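Local coordinates for protein putative glycosyl hydrolase (Bacteroides thetaiotaomicron VPI-5482, PDB 3K11) that probably acts as a glycoside hydrolase of family 88, its exact substrate being unknown, at residues V107-F111 and A153-L157; D167-Q171 and M214-D218. One frame throughout, in Å; residues are numbered along the deposited sequence.

Contact 1 (V107-F111 and A153-L157)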
# COMPACT_ATOMS: atom_id res chain seq x y z
N VAL A 107 23.01 -6.73 -35.72
CA VAL A 107 22.50 -5.39 -35.95
C VAL A 107 23.00 -4.89 -37.29
O VAL A 107 22.25 -4.32 -38.08
CB VAL A 107 22.89 -4.42 -34.82
CG1 VAL A 107 22.22 -3.08 -35.04
CG2 VAL A 107 22.44 -5.00 -33.41
N GLN A 108 24.29 -5.09 -37.55
CA GLN A 108 24.85 -4.76 -38.87
C GLN A 108 24.02 -5.39 -39.99
O GLN A 108 23.62 -4.72 -40.94
CB GLN A 108 26.29 -5.27 -38.95
CG GLN A 108 27.32 -4.46 -38.14
CD GLN A 108 27.78 -3.20 -38.85
OE1 GLN A 108 27.43 -2.98 -40.00
NE2 GLN A 108 28.58 -2.39 -38.17
N ASN A 109 23.75 -6.68 -39.86
CA ASN A 109 23.05 -7.40 -40.89
C ASN A 109 21.65 -6.86 -41.13
O ASN A 109 21.27 -6.62 -42.27
CB ASN A 109 23.01 -8.87 -40.54
CG ASN A 109 22.21 -9.67 -41.51
OD1 ASN A 109 21.03 -9.93 -41.28
ND2 ASN A 109 22.83 -10.06 -42.62
N ARG A 110 20.90 -6.66 -40.05
CA ARG A 110 19.52 -6.15 -40.20
C ARG A 110 19.47 -4.73 -40.73
O ARG A 110 18.65 -4.41 -41.60
CB ARG A 110 18.75 -6.26 -38.88
CG ARG A 110 18.61 -7.69 -38.31
CD ARG A 110 18.21 -8.67 -39.35
NE ARG A 110 17.84 -9.98 -38.77
CZ ARG A 110 18.70 -10.93 -38.42
NH1 ARG A 110 20.02 -10.74 -38.47
NH2 ARG A 110 18.24 -12.09 -37.99
N PHE A 111 20.35 -3.86 -40.23
CA PHE A 111 20.40 -2.49 -40.73
C PHE A 111 20.84 -2.39 -42.17
O PHE A 111 20.30 -1.60 -42.94
CB PHE A 111 21.32 -1.60 -39.85
CG PHE A 111 20.76 -1.25 -38.49
CD1 PHE A 111 19.44 -1.49 -38.15
CD2 PHE A 111 21.57 -0.57 -37.58
CE1 PHE A 111 18.95 -1.10 -36.95
CE2 PHE A 111 21.05 -0.18 -36.34
CZ PHE A 111 19.78 -0.48 -36.04
N ALA A 153 19.18 3.73 -32.45
CA ALA A 153 20.14 2.63 -32.65
C ALA A 153 20.98 2.76 -33.92
O ALA A 153 22.18 2.42 -33.91
CB ALA A 153 19.41 1.30 -32.64
N MSE A 154 20.38 3.24 -35.01
CA MSE A 154 21.10 3.42 -36.27
C MSE A 154 22.17 4.49 -36.14
O MSE A 154 23.26 4.32 -36.64
CB MSE A 154 20.14 3.80 -37.39
CG MSE A 154 19.31 2.62 -37.85
SE MSE A 154 18.11 3.17 -39.31
CE MSE A 154 17.39 1.43 -39.69
N ILE A 155 21.84 5.60 -35.46
CA ILE A 155 22.86 6.62 -35.15
C ILE A 155 24.01 6.04 -34.32
O ILE A 155 25.18 6.16 -34.68
CB ILE A 155 22.23 7.81 -34.42
CG1 ILE A 155 21.30 8.59 -35.37
CG2 ILE A 155 23.32 8.75 -33.90
CD1 ILE A 155 20.23 9.48 -34.56
N LYS A 156 23.67 5.31 -33.25
CA LYS A 156 24.68 4.71 -32.41
C LYS A 156 25.65 3.83 -33.17
O LYS A 156 26.87 3.95 -33.02
CB LYS A 156 24.04 3.90 -31.31
CG LYS A 156 23.38 4.72 -30.21
CD LYS A 156 22.56 3.81 -29.35
CE LYS A 156 22.00 4.47 -28.10
NZ LYS A 156 21.16 3.53 -27.29
N LEU A 157 25.13 2.97 -34.04
CA LEU A 157 26.02 2.08 -34.77
C LEU A 157 26.78 2.79 -35.89
O LEU A 157 27.96 2.55 -36.10
CB LEU A 157 25.28 0.85 -35.30
CG LEU A 157 26.18 -0.29 -35.83
CD1 LEU A 157 27.18 -0.75 -34.76
CD2 LEU A 157 25.32 -1.48 -36.26
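The Phe111 ring is sandwiched between aliphatic groups: Met154 CG sits over the centre of one face, and Val107 CG1, from the ring's own helix, lies toward the rim of the opposite face. At the edge, in the ring plane, Ala153 CB approaches Phe111 CZ at 3.9 Å, and Ala153 O lies near that plane by CE2. The Met154 contact is a CH-pi interaction, with CG 3.6 Å from the Phe111 ring centroid and 14° off the normal. Met154 is a selenomethionine whose chain runs extended beyond CG (chi2 -179°), which lifts SE above the same face to 5.0 Å from that centroid, a distant Met-aromatic contact; its CE then comes within 3.9 Å of Phe111 CD1. One turn on, Leu157 CD2 meets Val107 CG1 at 3.7 Å. Leu157 CD2 also lies 3.9 Å from Gln108 NE2, but the amide's polar ends bond to Arg112 and Asp161. The short helix segments cross at -119°, their axes 11.4 Å apart, consistent with the (alpha/alpha)6 barrel of family 88, while Tyr88 of helix 82-98 adds another ring against Phe111. With no hydrogen bond crossing between the segments, cohesion here rests on apolar packing around one buried ring.

Contact 2 (D167-Q171 and M214-D218); sequences DGLIQ and MSRYD
Met214 and Tyr217, near the end of helix 202-217, pack on Asp167, Ile170 and Gln171 at the start of helix 167-180, a helix-helix contact consistent with the (alpha/alpha)6 barrel of family 88. Met214, a selenomethionine, bends at chi2 and again at chi3, which brings SE to 3.9 Å from Ile170 CG2. One turn later Tyr217 makes the largest single contribution. Its CG is anti to the backbone N (chi1 -171°), and the ring reaches across to helix 167-180, where Ile170 CG2 lies over one face and Ile170 CD1 comes 3.7 Å from Tyr217 CE1. Tyr217 OH donates to Asp167 OD1 at a modelled 2.4 Å, a length too short to be taken literally, with carboxylate and ring nearly coplanar. The same hydroxyl also bonds Arg158 NE, so it links the carboxylate to a guanidinium group. A phenylalanine in place of Tyr217 would probably keep the packing on Ile170 but leave Arg158 NE without this acceptor and Asp167 OD1 without the hydroxyl. Gln171, one turn after Asp167, helps fix that carboxylate: its NE2 gives Asp167 OD1 a nearly straight 3.0 Å hydrogen bond, N-H...O 173°, on the syn side but tilted 22° out of the carboxylate plane.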
# COMPACT_ATOMS: atom_id res chain seq x y z
N ASP A 167 22.42 6.47 -43.41
CA ASP A 167 22.16 7.91 -43.33
C ASP A 167 20.81 8.27 -43.94
O ASP A 167 20.11 9.10 -43.39
CB ASP A 167 23.24 8.75 -43.99
CG ASP A 167 23.00 10.24 -43.77
OD1 ASP A 167 23.05 10.69 -42.60
OD2 ASP A 167 22.69 10.96 -44.75
N GLY A 168 20.43 7.65 -45.05
CA GLY A 168 19.14 7.99 -45.66
C GLY A 168 17.99 7.67 -44.71
O GLY A 168 17.06 8.48 -44.53
N LEU A 169 18.07 6.53 -44.04
CA LEU A 169 17.01 6.14 -43.10
C LEU A 169 16.99 7.08 -41.89
O LEU A 169 15.92 7.47 -41.44
CB LEU A 169 17.17 4.69 -42.64
CG LEU A 169 16.96 3.63 -43.74
CD1 LEU A 169 17.55 2.30 -43.34
CD2 LEU A 169 15.47 3.51 -43.96
N ILE A 170 18.16 7.39 -41.36
CA ILE A 170 18.30 8.30 -40.22
C ILE A 170 17.73 9.66 -40.59
O ILE A 170 16.93 10.24 -39.84
CB ILE A 170 19.77 8.47 -39.76
CG1 ILE A 170 20.30 7.20 -39.11
CG2 ILE A 170 19.94 9.68 -38.84
CD1 ILE A 170 21.83 7.21 -38.93
N GLN A 171 18.09 10.20 -41.74
CA GLN A 171 17.57 11.54 -42.10
C GLN A 171 16.05 11.54 -42.24
O GLN A 171 15.37 12.49 -41.80
CB GLN A 171 18.21 12.08 -43.38
CG GLN A 171 19.76 12.27 -43.30
CD GLN A 171 20.20 13.25 -42.28
OE1 GLN A 171 19.46 14.16 -41.91
NE2 GLN A 171 21.42 13.07 -41.76
N MSE A 214 21.24 12.51 -32.19
CA MSE A 214 21.45 13.40 -33.34
C MSE A 214 22.41 14.52 -32.99
O MSE A 214 23.11 15.01 -33.89
CB MSE A 214 20.19 14.06 -33.88
CG MSE A 214 19.45 13.37 -34.92
SE MSE A 214 20.35 12.66 -36.43
CE MSE A 214 20.18 13.93 -37.74
N SER A 215 22.48 14.93 -31.71
CA SER A 215 23.48 15.93 -31.33
C SER A 215 24.90 15.43 -31.58
O SER A 215 25.80 16.23 -31.77
CB SER A 215 23.32 16.38 -29.87
OG SER A 215 23.95 15.48 -28.98
N ARG A 216 25.09 14.11 -31.56
CA ARG A 216 26.38 13.48 -31.81
C ARG A 216 26.63 13.25 -33.30
O ARG A 216 27.78 13.19 -33.76
CB ARG A 216 26.46 12.11 -31.11
CG ARG A 216 26.26 12.13 -29.61
CD ARG A 216 26.29 10.72 -29.03
NE ARG A 216 27.60 10.13 -29.26
CZ ARG A 216 27.85 8.87 -29.66
NH1 ARG A 216 26.88 7.96 -29.91
NH2 ARG A 216 29.11 8.50 -29.82
N TYR A 217 25.54 13.14 -34.05
CA TYR A 217 25.60 12.75 -35.48
C TYR A 217 25.69 13.92 -36.42
O TYR A 217 26.35 13.83 -37.46
CB TYR A 217 24.35 11.95 -35.81
CG TYR A 217 24.33 11.28 -37.16
CD1 TYR A 217 24.89 10.02 -37.35
CD2 TYR A 217 23.65 11.85 -38.21
CE1 TYR A 217 24.84 9.39 -38.55
CE2 TYR A 217 23.58 11.23 -39.41
CZ TYR A 217 24.20 10.01 -39.61
OH TYR A 217 24.10 9.39 -40.84
N ASP A 218 25.02 15.01 -36.07
CA ASP A 218 25.07 16.23 -36.85
C ASP A 218 25.93 17.26 -36.07
O ASP A 218 25.45 17.94 -35.18
CB ASP A 218 23.64 16.69 -37.13
CG ASP A 218 23.58 17.95 -37.96
OD1 ASP A 218 24.63 18.56 -38.17
OD2 ASP A 218 22.45 18.32 -38.36

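In the fold
The two contacts join different helix pairs, 101-128 with 148-160 in contact 1 and 167-180 with 202-217 in contact 2, yet they adjoin, with centres about 12 Å apart. Helix 148-160 connects them: Ile155 CD1 lies 3.7 Å from Met214 SE, and Met154 CB is 3.8 Å from Ile170 CG1. Thus Met154 serves contact 1 with its chain and still packs against contact 2. Contact 1, centred about 16 Å from the chain centre, is mostly buried and apolar. Contact 2, centred about 21 Å out, is partly buried; an apolar patch is bordered there by a hydroxyl, a carboxylate and an amide, polar chemistry that fits its more exposed place.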